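Local coordinates for FOKI restriction endonuclease (Planomicrobium okeanokoites, PDB 2FOK), which recognises a specific DNA sequence through its recognition domain and, as a type IIS restriction endonuclease, hydrolyses the DNA with a separate metal-dependent cleavage domain, at residues Trp10-Gly15 / Ser223-Arg228; Ala162-Thr167 / Leu351-Ile356; Gly172-Lys177 / Ser262-Ile267; Val291-Leu296 / Phe374-Arg379. All blocks are in the same frame, centred on the assembly; numbering follows the deposited sequence.

Interaction 1. Residues Trp10-Gly15 / Ser223-Arg228; sequences WVQNPG and SDKYAR
The rings of W10 and Y226 meet at a slant, neither stacked nor edge-to-face: the centroid of the indole six-membered ring of W10 lies 5.2 Å from that of the Y226 ring, and the planes are inclined at 43°. What sits over the phenol is the base of the tryptophan side chain. W10 CB forms a CH-pi contact with one face of the Y226 ring, 3.9 Å from its centroid and displaced toward the rim, on the side of CE1 and CZ. W10 CE3 reaches Y226 CD2 at 3.7 Å. V11 O lies at the edge of the phenol near its plane, and Q12 CG approaches CE1 obliquely. With CG beside its own backbone N (chi1 -60°), Y226 directs its ring away from the helix toward W10 and Q12. The Q12 chain, extended beyond CG, runs over K225, whose chain bends at chi2 and chi3 and brings CE to 3.3 Å from Q12 CD. A single hydrogen bond fastens the far end: R228 NH2 donates to Q12 O over 3.1 Å, nearly along the C=O axis but 24° out of the guanidinium plane. R228 NE is meanwhile held by a salt bridge to E220, and W10 NE1 is bonded to M295 O, so both ends have a second attachment. The contact exemplifies an irregular N-terminal segment laid across a helix, here joining the first recognition subdomain to helix 222-236 of the second, both of the helix-turn-helix clan.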
loop_
_atom_site.group_PDB
_atom_site.type_symbol
_atom_site.label_atom_id
_atom_site.label_comp_id
_atom_site.label_asym_id
_atom_site.label_seq_id
_atom_site.Cartn_x
_atom_site.Cartn_y
_atom_site.Cartn_z
ATOM N N TRP A 10 4.705 -1.416 9.822
ATOM C CA TRP A 10 5.013 -1.462 8.398
ATOM C C TRP A 10 6.254 -0.651 8.028
ATOM O O TRP A 10 6.333 0.557 8.284
ATOM C CB TRP A 10 3.811 -0.941 7.615
ATOM C CG TRP A 10 2.504 -1.570 8.011
ATOM C CD1 TRP A 10 1.601 -1.095 8.928
ATOM C CD2 TRP A 10 1.959 -2.792 7.513
ATOM N NE1 TRP A 10 0.534 -1.951 9.030
ATOM C CE2 TRP A 10 0.728 -3.003 8.174
ATOM C CE3 TRP A 10 2.391 -3.738 6.570
ATOM C CZ2 TRP A 10 -0.078 -4.121 7.924
ATOM C CZ3 TRP A 10 1.587 -4.852 6.320
ATOM C CH2 TRP A 10 0.365 -5.033 6.996
ATOM N N VAL A 11 7.218 -1.321 7.412
ATOM C CA VAL A 11 8.457 -0.674 7.001
ATOM C C VAL A 11 8.604 -0.825 5.485
ATOM O O VAL A 11 8.349 -1.893 4.938
ATOM C CB VAL A 11 9.677 -1.300 7.736
ATOM C CG1 VAL A 11 10.687 -0.216 8.071
ATOM C CG2 VAL A 11 9.218 -1.999 9.024
ATOM N N GLN A 12 9.020 0.245 4.814
ATOM C CA GLN A 12 9.153 0.248 3.355
ATOM C C GLN A 12 10.573 0.229 2.786
ATOM O O GLN A 12 10.801 -0.286 1.689
ATOM C CB GLN A 12 8.458 1.485 2.781
ATOM C CG GLN A 12 7.002 1.316 2.400
ATOM C CD GLN A 12 6.409 2.614 1.871
ATOM O OE1 GLN A 12 5.212 2.695 1.578
ATOM N NE2 GLN A 12 7.251 3.639 1.749
ATOM N N ASN A 13 11.526 0.799 3.508
ATOM C CA ASN A 13 12.872 0.857 2.976
ATOM C C ASN A 13 13.903 -0.029 3.657
ATOM O O ASN A 13 13.879 -0.210 4.872
ATOM C CB ASN A 13 13.327 2.314 2.944
ATOM C CG ASN A 13 12.649 3.098 1.834
ATOM O OD1 ASN A 13 12.696 2.701 0.670
ATOM N ND2 ASN A 13 12.006 4.207 2.189
ATOM N N PRO A 14 14.823 -0.605 2.858
ATOM C CA PRO A 14 15.899 -1.500 3.290
ATOM C C PRO A 14 16.865 -0.976 4.341
ATOM O O PRO A 14 17.173 0.218 4.400
ATOM C CB PRO A 14 16.617 -1.857 1.990
ATOM C CG PRO A 14 16.257 -0.771 1.046
ATOM C CD PRO A 14 14.859 -0.397 1.400
ATOM N N GLY A 15 17.332 -1.909 5.168
ATOM C CA GLY A 15 18.283 -1.611 6.222
ATOM C C GLY A 15 19.035 -2.892 6.545
ATOM O O GLY A 15 18.564 -3.984 6.223
ATOM N N SER A 223 1.755 -1.858 -0.765
ATOM C CA SER A 223 1.757 -3.260 -0.339
ATOM C C SER A 223 2.862 -4.055 -1.038
ATOM O O SER A 223 3.405 -5.013 -0.472
ATOM C CB SER A 223 0.406 -3.904 -0.621
ATOM O OG SER A 223 -0.483 -3.749 0.477
ATOM N N ASP A 224 3.184 -3.668 -2.271
ATOM C CA ASP A 224 4.245 -4.329 -3.024
ATOM C C ASP A 224 5.582 -4.052 -2.326
ATOM O O ASP A 224 6.479 -4.891 -2.346
ATOM C CB ASP A 224 4.282 -3.814 -4.471
ATOM C CG ASP A 224 2.920 -3.886 -5.146
ATOM O OD1 ASP A 224 2.168 -4.834 -4.853
ATOM O OD2 ASP A 224 2.593 -2.998 -5.963
ATOM N N LYS A 225 5.688 -2.871 -1.711
ATOM C CA LYS A 225 6.870 -2.421 -0.961
ATOM C C LYS A 225 7.042 -3.299 0.280
ATOM O O LYS A 225 8.113 -3.861 0.532
ATOM C CB LYS A 225 6.662 -0.972 -0.498
ATOM C CG LYS A 225 7.692 0.025 -0.991
ATOM C CD LYS A 225 7.078 0.968 -2.029
ATOM C CE LYS A 225 6.714 2.323 -1.433
ATOM N NZ LYS A 225 5.999 3.163 -2.428
ATOM N N TYR A 226 5.969 -3.385 1.062
ATOM C CA TYR A 226 5.935 -4.187 2.278
ATOM C C TYR A 226 6.228 -5.655 1.980
ATOM O O TYR A 226 6.993 -6.282 2.700
ATOM C CB TYR A 226 4.562 -4.059 2.945
ATOM C CG TYR A 226 4.212 -2.638 3.339
ATOM C CD1 TYR A 226 5.187 -1.781 3.827
ATOM C CD2 TYR A 226 2.911 -2.153 3.226
ATOM C CE1 TYR A 226 4.892 -0.488 4.196
ATOM C CE2 TYR A 226 2.600 -0.844 3.596
ATOM C CZ TYR A 226 3.603 -0.017 4.082
ATOM O OH TYR A 226 3.336 1.282 4.473
ATOM N N ALA A 227 5.625 -6.197 0.920
ATOM C CA ALA A 227 5.830 -7.602 0.533
ATOM C C ALA A 227 7.276 -7.916 0.169
ATOM O O ALA A 227 7.748 -9.034 0.384
ATOM C CB ALA A 227 4.946 -7.958 -0.643
ATOM N N ARG A 228 7.964 -6.938 -0.412
ATOM C CA ARG A 228 9.353 -7.107 -0.816
ATOM C C ARG A 228 10.240 -7.058 0.421
ATOM O O ARG A 228 11.184 -7.836 0.561
ATOM C CB ARG A 228 9.753 -5.999 -1.804
ATOM C CG ARG A 228 11.247 -5.676 -1.826
ATOM C CD ARG A 228 11.603 -4.566 -2.810
ATOM N NE ARG A 228 11.019 -3.273 -2.457
ATOM C CZ ARG A 228 11.417 -2.525 -1.432
ATOM N NH1 ARG A 228 12.404 -2.937 -0.651
ATOM N NH2 ARG A 228 10.832 -1.359 -1.185
#

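Interaction 2. Residues Ala162-Thr167 / Leu351-Ile356; sequences AIRILT and LINTGI
I163 O is gripped twice, by T167 N at 3.0 Å and by T167 OG1 at 2.9 Å, the two donors arriving from opposite faces of its carbonyl plane. This ties a threonine hydroxyl back onto helix 160-169, the helix that packs against a Schellman motif ending helix 341-352. In that motif G355, with its positive phi of 123°, ends a type I turn from I352, with G355 N bonded to I352 O and a weaker bond from I356 N to L351 O. G355 packs directly against R164, and R164 CA and G355 CA are 4.3 Å apart. R164 does most of the packing. Its CB rests 3.7 Å from G355 N, and the chain, bent at chi2, then carries CG past N353 O and spreads the guanidinium so that I352 O lies over one of its faces. R164 NE bonds to N183 O, which restrains the group. The contact thus seats the second recognition subdomain on the D3 domain, and K289 also reaches it, bonding to G355 O. At the outer end R164 NH2 stands 2.8 Å from N353 OD1, with guanidinium and amide planes 36° apart.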
loop_
_atom_site.group_PDB
_atom_site.type_symbol
_atom_site.label_atom_id
_atom_site.label_comp_id
_atom_site.label_asym_id
_atom_site.label_seq_id
_atom_site.Cartn_x
_atom_site.Cartn_y
_atom_site.Cartn_z
ATOM N N ALA A 162 4.263 -11.045 8.310
ATOM C CA ALA A 162 5.204 -12.105 7.951
ATOM C C ALA A 162 4.418 -13.404 7.900
ATOM O O ALA A 162 4.571 -14.202 6.983
ATOM C CB ALA A 162 6.314 -12.206 8.990
ATOM N N ILE A 163 3.563 -13.615 8.893
ATOM C CA ILE A 163 2.744 -14.823 8.907
ATOM C C ILE A 163 1.845 -14.827 7.673
ATOM O O ILE A 163 1.611 -15.871 7.078
ATOM C CB ILE A 163 1.881 -14.909 10.186
ATOM C CG1 ILE A 163 2.792 -15.085 11.406
ATOM C CG2 ILE A 163 0.901 -16.086 10.087
ATOM C CD1 ILE A 163 3.874 -16.139 11.231
ATOM N N ARG A 164 1.354 -13.651 7.287
ATOM C CA ARG A 164 0.500 -13.528 6.108
ATOM C C ARG A 164 1.284 -13.835 4.842
ATOM O O ARG A 164 0.768 -14.480 3.939
ATOM C CB ARG A 164 -0.084 -12.119 5.988
ATOM C CG ARG A 164 -0.925 -11.933 4.738
ATOM C CD ARG A 164 -1.985 -13.040 4.624
ATOM N NE ARG A 164 -3.045 -12.700 3.675
ATOM C CZ ARG A 164 -4.124 -13.450 3.449
ATOM N NH1 ARG A 164 -4.296 -14.589 4.101
ATOM N NH2 ARG A 164 -5.026 -13.068 2.555
ATOM N N ILE A 165 2.521 -13.359 4.758
ATOM C CA ILE A 165 3.316 -13.649 3.573
ATOM C C ILE A 165 3.526 -15.169 3.486
ATOM O O ILE A 165 3.483 -15.743 2.397
ATOM C CB ILE A 165 4.695 -12.922 3.603
ATOM C CG1 ILE A 165 4.496 -11.404 3.497
ATOM C CG2 ILE A 165 5.564 -13.388 2.437
ATOM C CD1 ILE A 165 4.188 -10.895 2.085
ATOM N N LEU A 166 3.735 -15.814 4.638
ATOM C CA LEU A 166 3.954 -17.265 4.697
ATOM C C LEU A 166 2.718 -18.066 4.305
ATOM O O LEU A 166 2.823 -19.142 3.724
ATOM C CB LEU A 166 4.379 -17.682 6.102
ATOM C CG LEU A 166 5.774 -17.283 6.586
ATOM C CD1 LEU A 166 6.074 -18.078 7.851
ATOM C CD2 LEU A 166 6.833 -17.544 5.510
ATOM N N THR A 167 1.546 -17.540 4.642
ATOM C CA THR A 167 0.294 -18.204 4.311
ATOM C C THR A 167 0.055 -18.168 2.810
ATOM O O THR A 167 -0.482 -19.114 2.240
ATOM C CB THR A 167 -0.901 -17.530 5.026
ATOM O OG1 THR A 167 -0.693 -17.568 6.445
ATOM C CG2 THR A 167 -2.202 -18.251 4.695
ATOM N N LEU A 351 -8.106 -7.422 8.245
ATOM C CA LEU A 351 -7.511 -8.062 9.415
ATOM C C LEU A 351 -6.915 -9.392 8.961
ATOM O O LEU A 351 -5.767 -9.723 9.266
ATOM C CB LEU A 351 -8.570 -8.285 10.495
ATOM C CG LEU A 351 -8.995 -6.998 11.211
ATOM C CD1 LEU A 351 -10.174 -7.265 12.117
ATOM C CD2 LEU A 351 -7.821 -6.453 12.017
ATOM N N ILE A 352 -7.710 -10.139 8.206
ATOM C CA ILE A 352 -7.289 -11.417 7.663
ATOM C C ILE A 352 -6.054 -11.180 6.784
ATOM O O ILE A 352 -5.053 -11.887 6.900
ATOM C CB ILE A 352 -8.447 -12.045 6.825
ATOM C CG1 ILE A 352 -9.617 -12.401 7.758
ATOM C CG2 ILE A 352 -7.961 -13.281 6.059
ATOM C CD1 ILE A 352 -10.855 -12.941 7.050
ATOM N N ASN A 353 -6.129 -10.157 5.936
ATOM C CA ASN A 353 -5.046 -9.815 5.018
ATOM C C ASN A 353 -3.745 -9.313 5.662
ATOM O O ASN A 353 -2.742 -9.088 4.971
ATOM C CB ASN A 353 -5.541 -8.777 4.006
ATOM C CG ASN A 353 -6.204 -9.411 2.791
ATOM O OD1 ASN A 353 -6.374 -10.630 2.714
ATOM N ND2 ASN A 353 -6.577 -8.578 1.829
ATOM N N THR A 354 -3.740 -9.127 6.976
ATOM C CA THR A 354 -2.516 -8.672 7.618
ATOM C C THR A 354 -1.868 -9.744 8.498
ATOM O O THR A 354 -0.822 -9.507 9.096
ATOM C CB THR A 354 -2.748 -7.344 8.409
ATOM O OG1 THR A 354 -1.746 -7.191 9.426
ATOM C CG2 THR A 354 -4.104 -7.320 9.023
ATOM N N GLY A 355 -2.481 -10.929 8.564
ATOM C CA GLY A 355 -1.891 -12.009 9.339
ATOM C C GLY A 355 -2.690 -12.663 10.457
ATOM O O GLY A 355 -2.213 -13.624 11.069
ATOM N N ILE A 356 -3.888 -12.158 10.729
ATOM C CA ILE A 356 -4.732 -12.700 11.785
ATOM C C ILE A 356 -5.712 -13.716 11.193
ATOM O O ILE A 356 -6.298 -13.473 10.140
ATOM C CB ILE A 356 -5.506 -11.558 12.494
ATOM C CG1 ILE A 356 -4.509 -10.517 13.025
ATOM C CG2 ILE A 356 -6.345 -12.115 13.651
ATOM C CD1 ILE A 356 -4.792 -9.102 12.569
#

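Interaction 3. Residues Gly172-Lys177 / Ser262-Ile267; sequences GQHLTK and SHAFKI
Backbone bonds between L175 and F265 define the contact: L175 N donates to F265 O at 3.1 Å and F265 N to L175 O at 2.8 Å, the two ends of an antiparallel hydrogen-bonded pair. Beside it, T176 and A264 form a non-hydrogen-bonded pair, and CA-H...O contacts, such as T176 CA to H263 O, accompany the pairing. Strand 175-176 thereby forms an edge of the three-stranded antiparallel sheet of the second recognition subdomain, beside 258-267. Further along, K177 N makes a weak bond to H263 O. Where the strands part at the other end, a water bridges them, donating to Q173 O and accepting from I267 N.

Among the side chains, H174 contributes a second donor to F265 O. With its CG turned anti to the backbone N (chi1 -174°), the ring presents ND1 to the carbonyl from above its plane, at 3.2 Å and nearly straight (170°), while the oxygen lies in the ring plane; CE1 meets A264 CB. K177 CE lies at the H263 ring edge, in plane, and NZ is salt-bridged to E220.

T176 OG1, bonded to E197, also makes a weak N-cap bond to D179 N. The H174 bond is consistent with a proton on ND1, so the imidazole joins the backbone in holding this edge strand.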
loop_
_atom_site.group_PDB
_atom_site.type_symbol
_atom_site.label_atom_id
_atom_site.label_comp_id
_atom_site.label_asym_id
_atom_site.label_seq_id
_atom_site.Cartn_x
_atom_site.Cartn_y
_atom_site.Cartn_z
ATOM N N GLY A 172 3.449 -23.757 -2.083
ATOM C CA GLY A 172 4.619 -23.913 -2.924
ATOM C C GLY A 172 4.623 -22.960 -4.098
ATOM O O GLY A 172 5.471 -23.071 -4.984
ATOM N N GLN A 173 3.672 -22.030 -4.105
ATOM C CA GLN A 173 3.552 -21.032 -5.168
ATOM C C GLN A 173 4.818 -20.180 -5.276
ATOM O O GLN A 173 5.552 -20.012 -4.297
ATOM C CB GLN A 173 2.354 -20.097 -4.902
ATOM C CG GLN A 173 1.024 -20.787 -4.578
ATOM C CD GLN A 173 0.767 -20.880 -3.081
ATOM O OE1 GLN A 173 1.695 -21.042 -2.296
ATOM N NE2 GLN A 173 -0.496 -20.779 -2.681
ATOM N N HIS A 174 5.068 -19.651 -6.471
ATOM C CA HIS A 174 6.214 -18.776 -6.726
ATOM C C HIS A 174 5.604 -17.424 -7.076
ATOM O O HIS A 174 5.092 -17.236 -8.182
ATOM C CB HIS A 174 7.021 -19.288 -7.908
ATOM C CG HIS A 174 8.294 -18.536 -8.140
ATOM N ND1 HIS A 174 8.845 -17.700 -7.195
ATOM C CD2 HIS A 174 9.136 -18.514 -9.201
ATOM C CE1 HIS A 174 9.973 -17.194 -7.663
ATOM N NE2 HIS A 174 10.172 -17.670 -8.877
ATOM N N LEU A 175 5.653 -16.473 -6.152
ATOM C CA LEU A 175 5.030 -15.184 -6.424
ATOM C C LEU A 175 5.905 -13.935 -6.324
ATOM O O LEU A 175 6.908 -13.903 -5.595
ATOM C CB LEU A 175 3.804 -15.024 -5.520
ATOM C CG LEU A 175 2.960 -16.279 -5.281
ATOM C CD1 LEU A 175 1.914 -15.996 -4.207
ATOM C CD2 LEU A 175 2.272 -16.697 -6.583
ATOM N N THR A 176 5.500 -12.909 -7.077
ATOM C CA THR A 176 6.179 -11.621 -7.101
ATOM C C THR A 176 5.575 -10.784 -5.984
ATOM O O THR A 176 4.526 -11.139 -5.431
ATOM C CB THR A 176 5.956 -10.863 -8.437
ATOM O OG1 THR A 176 4.549 -10.710 -8.680
ATOM C CG2 THR A 176 6.580 -11.615 -9.591
ATOM N N LYS A 177 6.240 -9.676 -5.668
ATOM C CA LYS A 177 5.807 -8.755 -4.626
ATOM C C LYS A 177 4.406 -8.219 -4.920
ATOM O O LYS A 177 3.666 -7.843 -4.002
ATOM C CB LYS A 177 6.786 -7.594 -4.552
ATOM C CG LYS A 177 6.971 -6.877 -5.890
ATOM C CD LYS A 177 7.777 -5.598 -5.732
ATOM C CE LYS A 177 8.917 -5.530 -6.752
ATOM N NZ LYS A 177 9.442 -4.150 -6.917
ATOM N N SER A 262 12.739 -10.022 -10.305
ATOM C CA SER A 262 13.659 -10.549 -9.303
ATOM C C SER A 262 13.087 -10.597 -7.887
ATOM O O SER A 262 13.560 -11.362 -7.047
ATOM C CB SER A 262 14.940 -9.729 -9.312
ATOM O OG SER A 262 15.015 -8.945 -10.485
ATOM N N HIS A 263 12.075 -9.779 -7.623
ATOM C CA HIS A 263 11.450 -9.747 -6.313
ATOM C C HIS A 263 10.323 -10.758 -6.261
ATOM O O HIS A 263 9.143 -10.406 -6.200
ATOM C CB HIS A 263 10.922 -8.344 -6.001
ATOM C CG HIS A 263 12.003 -7.322 -5.816
ATOM N ND1 HIS A 263 11.834 -5.991 -6.134
ATOM C CD2 HIS A 263 13.276 -7.441 -5.369
ATOM C CE1 HIS A 263 12.954 -5.334 -5.891
ATOM N NE2 HIS A 263 13.846 -6.191 -5.426
ATOM N N ALA A 264 10.702 -12.027 -6.311
ATOM C CA ALA A 264 9.752 -13.128 -6.253
ATOM C C ALA A 264 10.242 -14.028 -5.138
ATOM O O ALA A 264 11.429 -14.064 -4.856
ATOM C CB ALA A 264 9.731 -13.875 -7.563
ATOM N N PHE A 265 9.328 -14.750 -4.498
ATOM C CA PHE A 265 9.698 -15.621 -3.384
ATOM C C PHE A 265 8.949 -16.949 -3.425
ATOM O O PHE A 265 7.953 -17.090 -4.136
ATOM C CB PHE A 265 9.415 -14.909 -2.048
ATOM C CG PHE A 265 9.870 -13.467 -2.010
ATOM C CD1 PHE A 265 9.160 -12.476 -2.681
ATOM C CD2 PHE A 265 11.031 -13.113 -1.338
ATOM C CE1 PHE A 265 9.608 -11.159 -2.694
ATOM C CE2 PHE A 265 11.489 -11.803 -1.339
ATOM C CZ PHE A 265 10.780 -10.821 -2.021
ATOM N N LYS A 266 9.441 -17.914 -2.649
ATOM C CA LYS A 266 8.845 -19.248 -2.551
ATOM C C LYS A 266 9.189 -19.863 -1.191
ATOM O O LYS A 266 10.349 -19.890 -0.792
ATOM C CB LYS A 266 9.385 -20.139 -3.668
ATOM C CG LYS A 266 8.636 -21.447 -3.844
ATOM C CD LYS A 266 9.258 -22.263 -4.971
ATOM C CE LYS A 266 8.231 -23.148 -5.658
ATOM N NZ LYS A 266 8.066 -22.785 -7.096
ATOM N N ILE A 267 8.184 -20.367 -0.485
ATOM C CA ILE A 267 8.404 -20.954 0.838
ATOM C C ILE A 267 9.432 -22.081 0.866
ATOM O O ILE A 267 9.767 -22.647 -0.173
ATOM C CB ILE A 267 7.077 -21.468 1.438
ATOM C CG1 ILE A 267 7.113 -21.328 2.960
ATOM C CG2 ILE A 267 6.823 -22.907 1.025
ATOM C CD1 ILE A 267 5.739 -21.104 3.578
HETATM O O HOH W 1 6.014 -21.137 -1.921
#

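Interaction 4. Residues Val291-Leu296 / Phe374-Arg379; sequences VYWEML and FVIPNR
One face of the W293 indole is laid against P377: CG of the proline makes a CH-pi contact 3.8 Å from the centroid of the six-membered ring, only 19° off the normal, and CD sits nearby above CD2. At the indole edge, in plane, lies the carboxylate carbon of E294, while NE1 bonds to T308 and R307 forms a cation-pi pair with the ring. I376 approaches obliquely, its CG2 4.1 Å from W293 CD1, with the two side chains crossing at about a right angle. The torsion of W293, CG anti to the backbone N (chi1 -175°), swings the indole across to I376-P377. The F374 ring meets W293 N at a slant.

Polar cohesion comes from a water, which accepts from W293 N at 3.2 Å and donates to V375 O at 2.6 Å. Within residues 291-296, M295 N is bonded to Y292 O at 2.8 Å, closing the turn that carries the tryptophan. Helix 303-319 also packs here, L314 against V291 and F374, A311 and L312 against I376. This is packing of a proline on a tryptophan, a CH-pi pair that joins the loop between helices 269-279 and 303-319 to the loop between strand 364-367 and helix 389-398.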
loop_
_atom_site.group_PDB
_atom_site.type_symbol
_atom_site.label_atom_id
_atom_site.label_comp_id
_atom_site.label_asym_id
_atom_site.label_seq_id
_atom_site.Cartn_x
_atom_site.Cartn_y
_atom_site.Cartn_z
ATOM N N VAL A 291 -0.338 -6.873 17.944
ATOM C CA VAL A 291 -1.147 -6.001 17.087
ATOM C C VAL A 291 -1.329 -4.686 17.824
ATOM O O VAL A 291 -1.625 -4.677 19.015
ATOM C CB VAL A 291 -2.562 -6.597 16.818
ATOM C CG1 VAL A 291 -3.437 -5.569 16.102
ATOM C CG2 VAL A 291 -2.453 -7.884 15.993
ATOM N N TYR A 292 -1.149 -3.577 17.125
ATOM C CA TYR A 292 -1.297 -2.275 17.750
ATOM C C TYR A 292 -2.149 -1.369 16.875
ATOM O O TYR A 292 -2.106 -1.443 15.653
ATOM C CB TYR A 292 0.079 -1.629 17.998
ATOM C CG TYR A 292 1.198 -2.285 17.222
ATOM C CD1 TYR A 292 1.842 -3.421 17.717
ATOM C CD2 TYR A 292 1.541 -1.835 15.944
ATOM C CE1 TYR A 292 2.790 -4.101 16.956
ATOM C CE2 TYR A 292 2.489 -2.510 15.173
ATOM C CZ TYR A 292 3.106 -3.643 15.683
ATOM O OH TYR A 292 4.032 -4.325 14.918
ATOM N N TRP A 293 -2.935 -0.532 17.543
ATOM C CA TRP A 293 -3.828 0.444 16.941
ATOM C C TRP A 293 -3.181 1.198 15.778
ATOM O O TRP A 293 -3.847 1.527 14.798
ATOM C CB TRP A 293 -4.240 1.427 18.038
ATOM C CG TRP A 293 -5.250 2.451 17.659
ATOM C CD1 TRP A 293 -6.603 2.276 17.570
ATOM C CD2 TRP A 293 -5.005 3.832 17.404
ATOM N NE1 TRP A 293 -7.216 3.467 17.282
ATOM C CE2 TRP A 293 -6.258 4.442 17.175
ATOM C CE3 TRP A 293 -3.844 4.621 17.349
ATOM C CZ2 TRP A 293 -6.388 5.807 16.893
ATOM C CZ3 TRP A 293 -3.970 5.983 17.070
ATOM C CH2 TRP A 293 -5.237 6.561 16.846
ATOM N N GLU A 294 -1.883 1.464 15.894
ATOM C CA GLU A 294 -1.138 2.205 14.870
ATOM C C GLU A 294 -0.824 1.420 13.609
ATOM O O GLU A 294 -0.233 1.959 12.681
ATOM C CB GLU A 294 0.178 2.730 15.445
ATOM C CG GLU A 294 0.038 3.924 16.349
ATOM C CD GLU A 294 -0.155 3.531 17.799
ATOM O OE1 GLU A 294 -0.461 2.348 18.071
ATOM O OE2 GLU A 294 -0.001 4.412 18.671
ATOM N N MET A 295 -1.199 0.148 13.565
ATOM C CA MET A 295 -0.905 -0.650 12.386
ATOM C C MET A 295 -2.144 -0.942 11.551
ATOM O O MET A 295 -2.040 -1.455 10.434
ATOM C CB MET A 295 -0.222 -1.967 12.792
ATOM C CG MET A 295 -1.141 -3.063 13.335
ATOM S SD MET A 295 -0.379 -4.719 13.200
ATOM C CE MET A 295 -1.652 -5.618 12.331
ATOM N N LEU A 296 -3.307 -0.582 12.082
ATOM C CA LEU A 296 -4.575 -0.843 11.411
ATOM C C LEU A 296 -4.952 0.166 10.324
ATOM O O LEU A 296 -6.038 0.095 9.766
ATOM C CB LEU A 296 -5.695 -0.948 12.463
ATOM C CG LEU A 296 -5.357 -1.791 13.711
ATOM C CD1 LEU A 296 -6.531 -1.802 14.692
ATOM C CD2 LEU A 296 -5.031 -3.211 13.293
ATOM N N PHE A 374 -3.542 -5.032 23.289
ATOM C CA PHE A 374 -3.076 -3.767 22.729
ATOM C C PHE A 374 -3.999 -2.663 23.231
ATOM O O PHE A 374 -5.171 -2.905 23.504
ATOM C CB PHE A 374 -3.116 -3.804 21.202
ATOM C CG PHE A 374 -4.465 -4.137 20.636
ATOM C CD1 PHE A 374 -4.931 -5.449 20.638
ATOM C CD2 PHE A 374 -5.262 -3.144 20.080
ATOM C CE1 PHE A 374 -6.175 -5.767 20.091
ATOM C CE2 PHE A 374 -6.504 -3.450 19.532
ATOM C CZ PHE A 374 -6.963 -4.767 19.537
ATOM N N VAL A 375 -3.482 -1.450 23.349
ATOM C CA VAL A 375 -4.302 -0.354 23.836
ATOM C C VAL A 375 -4.855 0.561 22.752
ATOM O O VAL A 375 -4.153 0.923 21.808
ATOM C CB VAL A 375 -3.518 0.515 24.841
ATOM C CG1 VAL A 375 -2.519 1.399 24.111
ATOM C CG2 VAL A 375 -4.483 1.356 25.651
ATOM N N ILE A 376 -6.133 0.906 22.879
ATOM C CA ILE A 376 -6.772 1.838 21.958
ATOM C C ILE A 376 -6.599 3.135 22.734
ATOM O O ILE A 376 -7.233 3.327 23.771
ATOM C CB ILE A 376 -8.291 1.577 21.788
ATOM C CG1 ILE A 376 -8.537 0.237 21.097
ATOM C CG2 ILE A 376 -8.907 2.673 20.948
ATOM C CD1 ILE A 376 -9.997 -0.003 20.737
ATOM N N PRO A 377 -5.734 4.037 22.250
ATOM C CA PRO A 377 -5.475 5.320 22.917
ATOM C C PRO A 377 -6.638 6.311 22.878
ATOM O O PRO A 377 -7.426 6.321 21.937
ATOM C CB PRO A 377 -4.247 5.853 22.186
ATOM C CG PRO A 377 -4.373 5.270 20.811
ATOM C CD PRO A 377 -4.950 3.891 21.013
ATOM N N ASN A 378 -6.726 7.158 23.899
ATOM C CA ASN A 378 -7.793 8.145 23.975
ATOM C C ASN A 378 -9.134 7.457 23.770
ATOM O O ASN A 378 -9.799 7.665 22.757
ATOM C CB ASN A 378 -7.611 9.235 22.906
ATOM C CG ASN A 378 -6.154 9.567 22.648
ATOM O OD1 ASN A 378 -5.273 9.177 23.409
ATOM N ND2 ASN A 378 -5.894 10.292 21.569
ATOM N N ARG A 379 -9.521 6.633 24.739
ATOM C CA ARG A 379 -10.779 5.910 24.677
ATOM C C ARG A 379 -11.493 5.932 26.027
ATOM O O ARG A 379 -12.008 7.015 26.383
ATOM C CB ARG A 379 -10.522 4.464 24.233
ATOM C CG ARG A 379 -10.057 3.521 25.334
ATOM C CD ARG A 379 -11.106 2.443 25.583
ATOM N NE ARG A 379 -10.674 1.126 25.122
ATOM C CZ ARG A 379 -11.497 0.171 24.700
ATOM N NH1 ARG A 379 -12.807 0.377 24.675
ATOM N NH2 ARG A 379 -11.006 -0.991 24.298
HETATM O O HOH W 2 -2.151 -0.189 20.626
#

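Along the chain, interactions 1 and 3 interlock, as do 1 and 2 and 2 and 4; the whole of interaction 3 falls between the two segments of interaction 2. The centres of interactions 1, 2 and 3 lie about 15 Å from one another, around helices 160-169 and 222-236 and the small sheet containing 175-176 and 258-267 in the second recognition subdomain. Interaction 4 lies apart, its centre about 18 Å from that of interaction 2, 21 Å from that of interaction 1 and 32 Å from that of interaction 3, yet W10 and T354 both touch M295. Together they join both recognition subdomains to the D3 domain, consistent with a compact DNA-recognition unit.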